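Local coordinates for protein proline-tRNA synthetase class II aaRS (Ybak RNA binding domain plus tRNA synthetase) (Cryptosporidium parvum, PDB 5XIO) that probably joins L-proline to its cognate tRNA at the expense of ATP, the chain here being the synthetase part of a longer protein, bound to the inhibitor halofuginone, at residues A[111-116]-A[239-244]; A[289-294]-A[320-325]; A[425-430]-A[491-496]. One frame throughout, in Å; residues are numbered along the deposited sequence.

Contact 1 of 3, residues A[111-116]-A[239-244]. With HFG (7-bromo-6-chloro-3-{3-[(2R,3S)-3-hydroxypiperidin-2-yl]-2-oxopropyl}quinazolin-4(3H)-one), chain C.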
loop_
_atom_site.group_PDB
_atom_site.type_symbol
_atom_site.label_atom_id
_atom_site.label_comp_id
_atom_site.label_asym_id
_atom_site.label_seq_id
_atom_site.Cartn_x
_atom_site.Cartn_y
_atom_site.Cartn_z
ATOM N N SER A 111 13.990 6.872 -5.477
ATOM C CA SER A 111 14.502 7.073 -4.164
ATOM C C SER A 111 15.967 6.975 -3.803
ATOM O O SER A 111 16.267 7.029 -2.670
ATOM C CB SER A 111 13.711 6.205 -3.236
ATOM O OG SER A 111 12.544 6.842 -2.984
ATOM N N GLU A 112 16.866 6.896 -4.756
ATOM C CA GLU A 112 18.293 6.778 -4.467
ATOM C C GLU A 112 18.897 7.877 -3.630
ATOM O O GLU A 112 19.658 7.624 -2.760
ATOM C CB GLU A 112 19.090 6.713 -5.753
ATOM C CG GLU A 112 19.122 5.383 -6.423
ATOM C CD GLU A 112 17.938 5.166 -7.334
ATOM O OE1 GLU A 112 17.134 6.048 -7.486
ATOM O OE2 GLU A 112 17.815 4.105 -7.891
ATOM N N THR A 113 18.539 9.095 -3.930
ATOM C CA THR A 113 19.064 10.269 -3.264
ATOM C C THR A 113 18.397 10.581 -1.924
ATOM O O THR A 113 18.889 11.415 -1.118
ATOM C CB THR A 113 19.038 11.499 -4.198
ATOM O OG1 THR A 113 17.710 12.026 -4.350
ATOM C CG2 THR A 113 19.634 11.127 -5.560
ATOM N N ILE A 114 17.301 9.882 -1.679
ATOM C CA ILE A 114 16.527 9.973 -0.436
ATOM C C ILE A 114 17.112 8.875 0.473
ATOM O O ILE A 114 17.336 9.119 1.658
ATOM C CB ILE A 114 14.986 9.758 -0.743
ATOM C CG1 ILE A 114 14.438 10.888 -1.628
ATOM C CG2 ILE A 114 14.101 9.671 0.505
ATOM C CD1 ILE A 114 13.019 10.708 -2.137
ATOM N N MET A 115 17.411 7.692 -0.099
ATOM C CA MET A 115 17.739 6.526 0.693
ATOM C C MET A 115 19.216 6.365 1.042
ATOM O O MET A 115 19.522 5.963 2.137
ATOM C CB MET A 115 17.271 5.220 0.013
ATOM C CG MET A 115 15.776 4.925 0.113
ATOM S SD MET A 115 15.276 3.497 -0.882
ATOM C CE MET A 115 15.822 2.144 0.166
ATOM N N TYR A 116 20.112 6.624 0.091
ATOM C CA TYR A 116 21.508 6.248 0.222
ATOM C C TYR A 116 22.328 6.996 1.283
ATOM O O TYR A 116 23.157 6.396 1.964
ATOM C CB TYR A 116 22.179 6.291 -1.154
ATOM C CG TYR A 116 21.648 5.211 -2.121
ATOM C CD1 TYR A 116 20.740 4.213 -1.689
ATOM C CD2 TYR A 116 22.065 5.178 -3.450
ATOM C CE1 TYR A 116 20.266 3.235 -2.546
ATOM C CE2 TYR A 116 21.599 4.200 -4.321
ATOM C CZ TYR A 116 20.688 3.229 -3.877
ATOM O OH TYR A 116 20.216 2.254 -4.755
ATOM N N LYS A 239 30.556 4.843 -3.588
ATOM C CA LYS A 239 31.612 5.882 -3.601
ATOM C C LYS A 239 31.033 7.275 -3.582
ATOM O O LYS A 239 31.524 8.173 -2.908
ATOM C CB LYS A 239 32.478 5.727 -4.830
ATOM C CG LYS A 239 33.283 4.439 -4.840
ATOM C CD LYS A 239 34.173 4.410 -6.084
ATOM C CE LYS A 239 34.859 3.059 -6.244
ATOM N NZ LYS A 239 35.573 2.959 -7.544
ATOM N N MET A 240 29.940 7.449 -4.294
ATOM C CA MET A 240 29.301 8.761 -4.382
ATOM C C MET A 240 28.694 9.228 -3.067
ATOM O O MET A 240 28.621 10.437 -2.815
ATOM C CB MET A 240 28.224 8.700 -5.460
ATOM C CG MET A 240 27.659 10.036 -5.913
ATOM S SD MET A 240 26.249 9.736 -7.012
ATOM C CE MET A 240 27.001 8.691 -8.268
ATOM N N PHE A 241 28.217 8.285 -2.243
ATOM C CA PHE A 241 27.524 8.653 -1.003
ATOM C C PHE A 241 28.254 8.239 0.261
ATOM O O PHE A 241 27.876 8.662 1.345
ATOM C CB PHE A 241 26.120 8.052 -0.973
ATOM C CG PHE A 241 25.140 8.786 -1.805
ATOM C CD1 PHE A 241 24.481 9.881 -1.293
ATOM C CD2 PHE A 241 24.878 8.385 -3.099
ATOM C CE1 PHE A 241 23.557 10.569 -2.056
ATOM C CE2 PHE A 241 23.935 9.047 -3.859
ATOM C CZ PHE A 241 23.276 10.144 -3.339
ATOM N N GLY A 242 29.276 7.407 0.116
ATOM C CA GLY A 242 30.176 7.091 1.212
ATOM C C GLY A 242 29.641 5.871 1.951
ATOM O O GLY A 242 29.517 5.875 3.171
ATOM N N VAL A 243 29.354 4.815 1.202
ATOM C CA VAL A 243 28.719 3.658 1.767
ATOM C C VAL A 243 29.728 2.579 1.922
ATOM O O VAL A 243 30.066 1.874 0.961
ATOM C CB VAL A 243 27.556 3.134 0.885
ATOM C CG1 VAL A 243 26.915 1.922 1.550
ATOM C CG2 VAL A 243 26.530 4.221 0.690
ATOM N N GLU A 244 30.200 2.438 3.147
ATOM C CA GLU A 244 31.402 1.644 3.370
ATOM C C GLU A 244 31.461 0.987 4.727
ATOM O O GLU A 244 30.964 1.499 5.731
ATOM C CB GLU A 244 32.684 2.441 3.079
ATOM C CG GLU A 244 32.638 3.946 3.379
ATOM C CD GLU A 244 34.022 4.634 3.340
ATOM O OE1 GLU A 244 34.884 4.281 2.486
ATOM O OE2 GLU A 244 34.250 5.542 4.176
HETATM O "O4'" HFG C . 14.779 4.940 -11.559
HETATM C C21 HFG C . 15.815 4.671 -12.111
HETATM C "C3'" HFG C . 16.754 3.583 -11.609
HETATM C "C2'" HFG C . 16.056 2.609 -10.659
HETATM N "N1'" HFG C . 15.728 3.219 -9.380
HETATM C "C6'" HFG C . 15.234 2.215 -8.440
HETATM C "C5'" HFG C . 14.032 1.466 -8.989
HETATM C "C4'" HFG C . 14.342 0.885 -10.359
HETATM C C39 HFG C . 14.829 1.978 -11.277
HETATM O "O7'" HFG C . 15.146 1.416 -12.538
HETATM C "C1'" HFG C . 16.293 5.417 -13.356
HETATM N N3 HFG C . 15.580 6.692 -13.491
HETATM C C4 HFG C . 16.063 7.790 -12.803
HETATM O O11 HFG C . 17.015 7.715 -12.078
HETATM C C10 HFG C . 15.276 9.012 -12.981
HETATM C C5 HFG C . 15.633 10.186 -12.334
HETATM C C2 HFG C . 14.512 6.795 -14.290
HETATM N N1 HFG C . 13.805 7.838 -14.481
HETATM C C9 HFG C . 14.175 8.997 -13.817
HETATM C C8 HFG C . 13.426 10.149 -14.001
HETATM C C7 HFG C . 13.768 11.333 -13.364
HETATM BR BR1 HFG C . 12.675 12.855 -13.642
HETATM C C6 HFG C . 14.883 11.344 -12.518
HETATM CL CL1 HFG C . 15.357 12.768 -11.710
#
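In the class II catalytic core, the first turn of helix 112-122, beside the halofuginone pocket, packs on the end of helix 236-241 through Tyr116 and Phe241. Phe241 lays one ring face against the CB methylene of Tyr116, a CH-pi contact with Tyr116 CB 4.0 Å from the Phe241 ring centroid and 17° off its normal. Phe241 CD2 in turn sits at the edge of the Tyr116 ring, and Phe241 CZ reaches Thr113 CA at 4.2 Å. With CG turned opposite the carbonyl carbon (chi1 -67°), the Tyr116 ring swings back along its own helix over Glu112 CA. A tyrosine suits this buried spot because its hydroxyl is hydrogen-bonded to His162 ND1 while the rest of the ring packs. Gly242, just past the end of helix 236-241, has a positive phi, 91°, a conformation glycine adopts easily, and Val243 CG2 then lies 4.2 Å from Tyr116 O. One turn before Tyr116, Glu112 bends at chi2 toward the ligand. Its OE1 is hydrogen-bonded to Thr110 OG1, and its OE2 accepts from N1', the piperidine nitrogen of halofuginone, at 2.7 Å.

Contact 2 of 3, residues A[289-294]-A[320-325]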
loop_
_atom_site.group_PDB
_atom_site.type_symbol
_atom_site.label_atom_id
_atom_site.label_comp_id
_atom_site.label_asym_id
_atom_site.label_seq_id
_atom_site.Cartn_x
_atom_site.Cartn_y
_atom_site.Cartn_z
ATOM N N VAL A 289 -13.608 -11.727 -10.517
ATOM C CA VAL A 289 -14.620 -12.810 -10.518
ATOM C C VAL A 289 -14.267 -13.859 -11.588
ATOM O O VAL A 289 -14.153 -13.503 -12.743
ATOM C CB VAL A 289 -16.012 -12.219 -10.755
ATOM C CG1 VAL A 289 -17.001 -13.294 -11.114
ATOM C CG2 VAL A 289 -16.496 -11.525 -9.497
ATOM N N GLN A 290 -14.087 -15.127 -11.203
ATOM C CA GLN A 290 -13.795 -16.214 -12.148
ATOM C C GLN A 290 -15.030 -16.919 -12.777
ATOM O O GLN A 290 -14.991 -17.402 -13.937
ATOM C CB GLN A 290 -12.983 -17.248 -11.444
ATOM C CG GLN A 290 -11.685 -16.668 -10.859
ATOM C CD GLN A 290 -10.989 -17.627 -9.943
ATOM O OE1 GLN A 290 -11.644 -18.247 -9.115
ATOM N NE2 GLN A 290 -9.661 -17.720 -10.035
ATOM N N VAL A 291 -16.105 -16.995 -11.991
ATOM C CA VAL A 291 -17.370 -17.661 -12.378
ATOM C C VAL A 291 -18.517 -16.760 -11.989
ATOM O O VAL A 291 -18.583 -16.300 -10.809
ATOM C CB VAL A 291 -17.581 -18.985 -11.644
ATOM C CG1 VAL A 291 -18.916 -19.598 -12.062
ATOM C CG2 VAL A 291 -16.423 -19.940 -11.911
ATOM N N ILE A 292 -19.357 -16.474 -12.988
ATOM C CA ILE A 292 -20.624 -15.819 -12.800
ATOM C C ILE A 292 -21.806 -16.775 -13.150
ATOM O O ILE A 292 -21.839 -17.418 -14.200
ATOM C CB ILE A 292 -20.729 -14.555 -13.644
ATOM C CG1 ILE A 292 -21.910 -13.696 -13.163
ATOM C CG2 ILE A 292 -20.869 -14.874 -15.132
ATOM C CD1 ILE A 292 -21.715 -13.052 -11.788
ATOM N N ILE A 293 -22.766 -16.880 -12.238
ATOM C CA ILE A 293 -23.891 -17.786 -12.397
ATOM C C ILE A 293 -25.097 -16.980 -12.835
ATOM O O ILE A 293 -25.518 -16.055 -12.135
ATOM C CB ILE A 293 -24.209 -18.494 -11.082
ATOM C CG1 ILE A 293 -23.012 -19.347 -10.662
ATOM C CG2 ILE A 293 -25.495 -19.323 -11.222
ATOM C CD1 ILE A 293 -22.989 -19.668 -9.182
ATOM N N ILE A 294 -25.631 -17.312 -13.997
ATOM C CA ILE A 294 -26.789 -16.602 -14.518
ATOM C C ILE A 294 -27.988 -17.540 -14.660
ATOM O O ILE A 294 -28.012 -18.374 -15.567
ATOM C CB ILE A 294 -26.504 -15.990 -15.887
ATOM C CG1 ILE A 294 -25.310 -15.041 -15.783
ATOM C CG2 ILE A 294 -27.728 -15.264 -16.404
ATOM C CD1 ILE A 294 -24.853 -14.540 -17.125
ATOM N N ALA A 320 -14.435 -24.700 -2.395
ATOM C CA ALA A 320 -13.292 -25.045 -3.267
ATOM C C ALA A 320 -12.253 -23.906 -3.549
ATOM O O ALA A 320 -11.206 -24.188 -4.116
ATOM C CB ALA A 320 -13.810 -25.635 -4.584
ATOM N N GLY A 321 -12.549 -22.651 -3.172
ATOM C CA GLY A 321 -11.596 -21.538 -3.286
ATOM C C GLY A 321 -11.758 -20.647 -4.523
ATOM O O GLY A 321 -10.858 -19.910 -4.861
ATOM N N VAL A 322 -12.916 -20.717 -5.168
ATOM C CA VAL A 322 -13.217 -20.053 -6.446
ATOM C C VAL A 322 -14.023 -18.809 -6.143
ATOM O O VAL A 322 -14.907 -18.855 -5.265
ATOM C CB VAL A 322 -14.062 -20.989 -7.377
ATOM C CG1 VAL A 322 -14.651 -20.261 -8.580
ATOM C CG2 VAL A 322 -13.243 -22.172 -7.857
ATOM N N ARG A 323 -13.730 -17.703 -6.853
ATOM C CA ARG A 323 -14.463 -16.431 -6.679
ATOM C C ARG A 323 -15.637 -16.420 -7.674
ATOM O O ARG A 323 -15.462 -16.459 -8.889
ATOM C CB ARG A 323 -13.551 -15.203 -6.892
ATOM C CG ARG A 323 -12.285 -15.200 -6.034
ATOM C CD ARG A 323 -11.332 -14.020 -6.279
ATOM N NE ARG A 323 -10.648 -14.016 -7.585
ATOM C CZ ARG A 323 -9.501 -14.634 -7.873
ATOM N NH1 ARG A 323 -8.868 -15.323 -6.956
ATOM N NH2 ARG A 323 -8.994 -14.572 -9.100
ATOM N N VAL A 324 -16.841 -16.337 -7.132
ATOM C CA VAL A 324 -18.056 -16.599 -7.880
ATOM C C VAL A 324 -19.141 -15.680 -7.384
ATOM O O VAL A 324 -19.233 -15.440 -6.221
ATOM C CB VAL A 324 -18.484 -18.074 -7.702
ATOM C CG1 VAL A 324 -18.683 -18.402 -6.234
ATOM C CG2 VAL A 324 -19.734 -18.399 -8.531
ATOM N N LYS A 325 -19.950 -15.160 -8.291
ATOM C CA LYS A 325 -21.066 -14.280 -7.965
ATOM C C LYS A 325 -22.292 -14.781 -8.735
ATOM O O LYS A 325 -22.163 -15.411 -9.769
ATOM C CB LYS A 325 -20.768 -12.826 -8.375
ATOM C CG LYS A 325 -20.345 -11.889 -7.246
ATOM C CD LYS A 325 -20.513 -10.401 -7.608
ATOM C CE LYS A 325 -21.897 -10.103 -8.215
ATOM N NZ LYS A 325 -22.302 -8.667 -8.184
#
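Arg323 O is gripped by two successive backbone N-H groups, of Gln290 just ahead of strand 291-295 and of Val291, its first residue: Gln290 N is 3.0 Å from Arg323 O, and Val291 N 3.2 Å from the same oxygen. The Val291 donor lies in the carbonyl plane, whereas that of Gln290 is tilted out of it. Gln290 returns the grip with its side chain, for OE1 accepts from Arg323 N at 3.1 Å in a nearly straight bond (166°), so a glutamine amide does the work that a backbone carbonyl would do further along. The remaining amide nitrogen lies over a face of the Arg323 guanidinium, the two planes 34° apart. Gln290 NE2 and Arg323 NH2, 3.4 Å from each other, are both donors and do not bond; each has its own acceptor, Pro284 O for the amide and Ala287 O for the guanidinium. Beyond this start the strands run parallel, with Lys325 N bonded to Val291 O and Ile293 N to Lys325 O at 2.9 Å. Beta-branched residues suit such extended backbone. On one face Val291 CG2 meets Val322 CG1 at 3.8 Å, and Val324 holds CG2 anti to its N, where it touches Ile293 CD1 at 3.6 Å. On the other face Ile292 and Lys325 lie side by side, Ile292 CD1 3.5 Å from Lys325 CB. These strands and helix 306-319 form a beta-alpha-beta crossover of the anticodon-binding domain. Gly321 closes that helix in a Schellman motif, its positive phi letting the chain turn into strand 324-326. Leu317 of the helix covers Val291 and Val324, Trp341 of helix 334-343 packs on Ile292, and strand 348-352 flanks 291-295 on the side away from 324-326.

Contact 3 of 3, residues A[425-430]-A[491-496]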
loop_
_atom_site.group_PDB
_atom_site.type_symbol
_atom_site.label_atom_id
_atom_site.label_comp_id
_atom_site.label_asym_id
_atom_site.label_seq_id
_atom_site.Cartn_x
_atom_site.Cartn_y
_atom_site.Cartn_z
ATOM N N MET A 425 10.038 -8.054 -34.625
ATOM C CA MET A 425 11.270 -7.799 -33.935
ATOM C C MET A 425 12.291 -8.517 -34.721
ATOM O O MET A 425 11.966 -9.414 -35.451
ATOM C CB MET A 425 11.245 -8.410 -32.559
ATOM C CG MET A 425 10.240 -7.771 -31.638
ATOM S SD MET A 425 10.482 -8.034 -29.870
ATOM C CE MET A 425 9.542 -9.561 -29.620
ATOM N N VAL A 426 13.546 -8.159 -34.503
ATOM C CA VAL A 426 14.605 -8.666 -35.260
ATOM C C VAL A 426 15.632 -9.311 -34.313
ATOM O O VAL A 426 16.031 -8.713 -33.291
ATOM C CB VAL A 426 15.202 -7.510 -36.090
ATOM C CG1 VAL A 426 16.685 -7.694 -36.339
ATOM C CG2 VAL A 426 14.506 -7.414 -37.414
ATOM N N ILE A 427 16.088 -10.519 -34.657
ATOM C CA ILE A 427 17.243 -11.040 -33.958
ATOM C C ILE A 427 18.401 -11.076 -34.943
ATOM O O ILE A 427 18.250 -11.534 -36.045
ATOM C CB ILE A 427 16.961 -12.343 -33.183
ATOM C CG1 ILE A 427 18.170 -12.687 -32.321
ATOM C CG2 ILE A 427 16.537 -13.476 -34.118
ATOM C CD1 ILE A 427 17.859 -13.551 -31.125
ATOM N N ALA A 428 19.537 -10.507 -34.548
ATOM C CA ALA A 428 20.627 -10.262 -35.466
ATOM C C ALA A 428 21.984 -10.302 -34.720
ATOM O O ALA A 428 22.074 -9.873 -33.574
ATOM C CB ALA A 428 20.417 -8.927 -36.169
ATOM N N PRO A 429 23.034 -10.838 -35.361
ATOM C CA PRO A 429 24.344 -10.830 -34.719
ATOM C C PRO A 429 24.858 -9.375 -34.724
ATOM O O PRO A 429 24.520 -8.632 -35.654
ATOM C CB PRO A 429 25.168 -11.694 -35.647
ATOM C CG PRO A 429 24.557 -11.510 -37.007
ATOM C CD PRO A 429 23.117 -11.197 -36.786
ATOM N N TRP A 430 25.591 -8.966 -33.693
ATOM C CA TRP A 430 25.827 -7.559 -33.437
ATOM C C TRP A 430 27.090 -7.387 -32.618
ATOM O O TRP A 430 27.452 -8.222 -31.806
ATOM C CB TRP A 430 24.657 -6.971 -32.661
ATOM C CG TRP A 430 24.721 -5.460 -32.507
ATOM C CD1 TRP A 430 25.037 -4.586 -33.467
ATOM C CD2 TRP A 430 24.488 -4.680 -31.319
ATOM N NE1 TRP A 430 25.049 -3.318 -32.968
ATOM C CE2 TRP A 430 24.710 -3.351 -31.650
ATOM C CE3 TRP A 430 24.111 -4.983 -30.027
ATOM C CZ2 TRP A 430 24.551 -2.318 -30.746
ATOM C CZ3 TRP A 430 23.929 -3.947 -29.133
ATOM C CH2 TRP A 430 24.180 -2.645 -29.482
ATOM N N PHE A 491 24.127 -12.630 -30.469
ATOM C CA PHE A 491 22.877 -12.237 -31.029
ATOM C C PHE A 491 22.120 -11.297 -30.125
ATOM O O PHE A 491 22.216 -11.391 -28.929
ATOM C CB PHE A 491 22.032 -13.441 -31.397
ATOM C CG PHE A 491 22.484 -14.113 -32.653
ATOM C CD1 PHE A 491 23.438 -15.091 -32.608
ATOM C CD2 PHE A 491 21.952 -13.740 -33.888
ATOM C CE1 PHE A 491 23.883 -15.701 -33.767
ATOM C CE2 PHE A 491 22.361 -14.368 -35.068
ATOM C CZ PHE A 491 23.346 -15.339 -35.004
ATOM N N THR A 492 21.348 -10.384 -30.734
ATOM C CA THR A 492 20.675 -9.311 -30.026
ATOM C C THR A 492 19.347 -9.021 -30.635
ATOM O O THR A 492 19.162 -9.149 -31.833
ATOM C CB THR A 492 21.568 -8.075 -30.029
ATOM O OG1 THR A 492 22.733 -8.411 -29.280
ATOM C CG2 THR A 492 20.908 -6.881 -29.376
ATOM N N LEU A 493 18.410 -8.641 -29.780
ATOM C CA LEU A 493 17.025 -8.425 -30.181
ATOM C C LEU A 493 16.830 -6.943 -30.356
ATOM O O LEU A 493 17.281 -6.147 -29.519
ATOM C CB LEU A 493 16.132 -8.938 -29.098
ATOM C CG LEU A 493 14.732 -9.405 -29.407
ATOM C CD1 LEU A 493 14.679 -10.688 -30.239
ATOM C CD2 LEU A 493 14.037 -9.624 -28.057
ATOM N N PHE A 494 16.215 -6.584 -31.484
ATOM C CA PHE A 494 16.032 -5.221 -31.886
ATOM C C PHE A 494 14.573 -5.097 -32.251
ATOM O O PHE A 494 13.942 -6.085 -32.657
ATOM C CB PHE A 494 16.833 -4.884 -33.155
ATOM C CG PHE A 494 18.326 -4.748 -32.953
ATOM C CD1 PHE A 494 18.891 -3.520 -32.646
ATOM C CD2 PHE A 494 19.183 -5.844 -33.122
ATOM C CE1 PHE A 494 20.260 -3.394 -32.464
ATOM C CE2 PHE A 494 20.546 -5.718 -32.950
ATOM C CZ PHE A 494 21.076 -4.499 -32.626
ATOM N N GLY A 495 14.066 -3.865 -32.130
ATOM C CA GLY A 495 12.733 -3.485 -32.578
ATOM C C GLY A 495 12.369 -2.034 -32.229
ATOM O O GLY A 495 13.164 -1.261 -31.689
ATOM N N ARG A 496 11.160 -1.653 -32.594
ATOM C CA ARG A 496 10.588 -0.340 -32.241
ATOM C C ARG A 496 9.912 -0.474 -30.894
ATOM O O ARG A 496 9.282 -1.470 -30.607
ATOM C CB ARG A 496 9.542 0.116 -33.304
ATOM C CG ARG A 496 10.045 0.390 -34.709
ATOM C CD ARG A 496 8.953 0.988 -35.584
ATOM N NE ARG A 496 9.482 1.465 -36.878
ATOM C CZ ARG A 496 9.055 1.079 -38.073
ATOM N NH1 ARG A 496 8.088 0.194 -38.198
ATOM N NH2 ARG A 496 9.622 1.576 -39.158
#
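Two short backbone bonds join Val426 and Phe494: Val426 N gives to Phe494 O at 2.8 Å, nearly straight at 169°, and Phe494 N gives back to Val426 O, also at 2.8 Å. Two residues along, the same pattern repeats, with Ala428 N to Thr492 O at 3.1 Å and Thr492 N to Ala428 O at 3.0 Å. These are the hydrogen-bonded pairs of an antiparallel strand pair, and Ile427 with Leu493 and Pro429 with Phe491 are the non-hydrogen-bonded ones. Proline fits its position, since there the backbone nitrogen points away from the partner strand, which asks no N-H of it. Its ring instead lies on a face of Phe491 as a CH-pi contact, Pro429 CB standing 4.2 Å from the Phe491 ring centroid. Next to it the Ile427 side chain crosses that of Phe491 at about a right angle, CG1 meeting the Phe491 CB, and Ile427 CB is 4.1 Å from Leu493 CD1. The opposite face of the strand pair carries Val426, Ala428, Thr492 and Phe494. Trp430 sets its CG anti to the backbone N (chi1 -172°), which presents a face of the indole to the edge of the Phe494 ring. This T-shaped stack has planes 81° apart, with Phe494 CZ over the five-membered ring, 3.7 Å from Trp430 CD2. Thr492 OG1 sits at the edge of the indole, near CE3, with CG2 also close to that carbon. Trp430 also touches Cys436 and Cys481, two of the zinc ligands, so the strand pair backs the metal site. In the C-terminal domain, strand 407-409 runs parallel to 425-430 on its other side, and 462-467 lies antiparallel to 490-495. Helix 434-446 covers the aromatic pair with Ile440 against both Trp430 and Phe494, and helix 416-421 brings Thr419 onto Val426.

In the fold
The three contacts follow one another along the chain and fall in three parts of the synthetase: contact 1 in the catalytic core, contact 2 in the anticodon-binding domain and contact 3 in the C-terminal domain. None touches another. Contacts 1 and 2 are farthest apart, their centres about 49 Å from each other and on opposite sides of the chain's centre; the centres of contacts 1 and 3 are about 36 Å apart, those of contacts 2 and 3 about 44 Å. Contact 1 alone reaches a substrate-site ligand, binding halofuginone through Glu112, whose side chain is about 8 Å from the bound ATP analogue. Contact 3 borders the metal site instead: the side chain of Trp430 comes within about 4 Å of the zinc ion held by Cys431, Cys436 and Cys481.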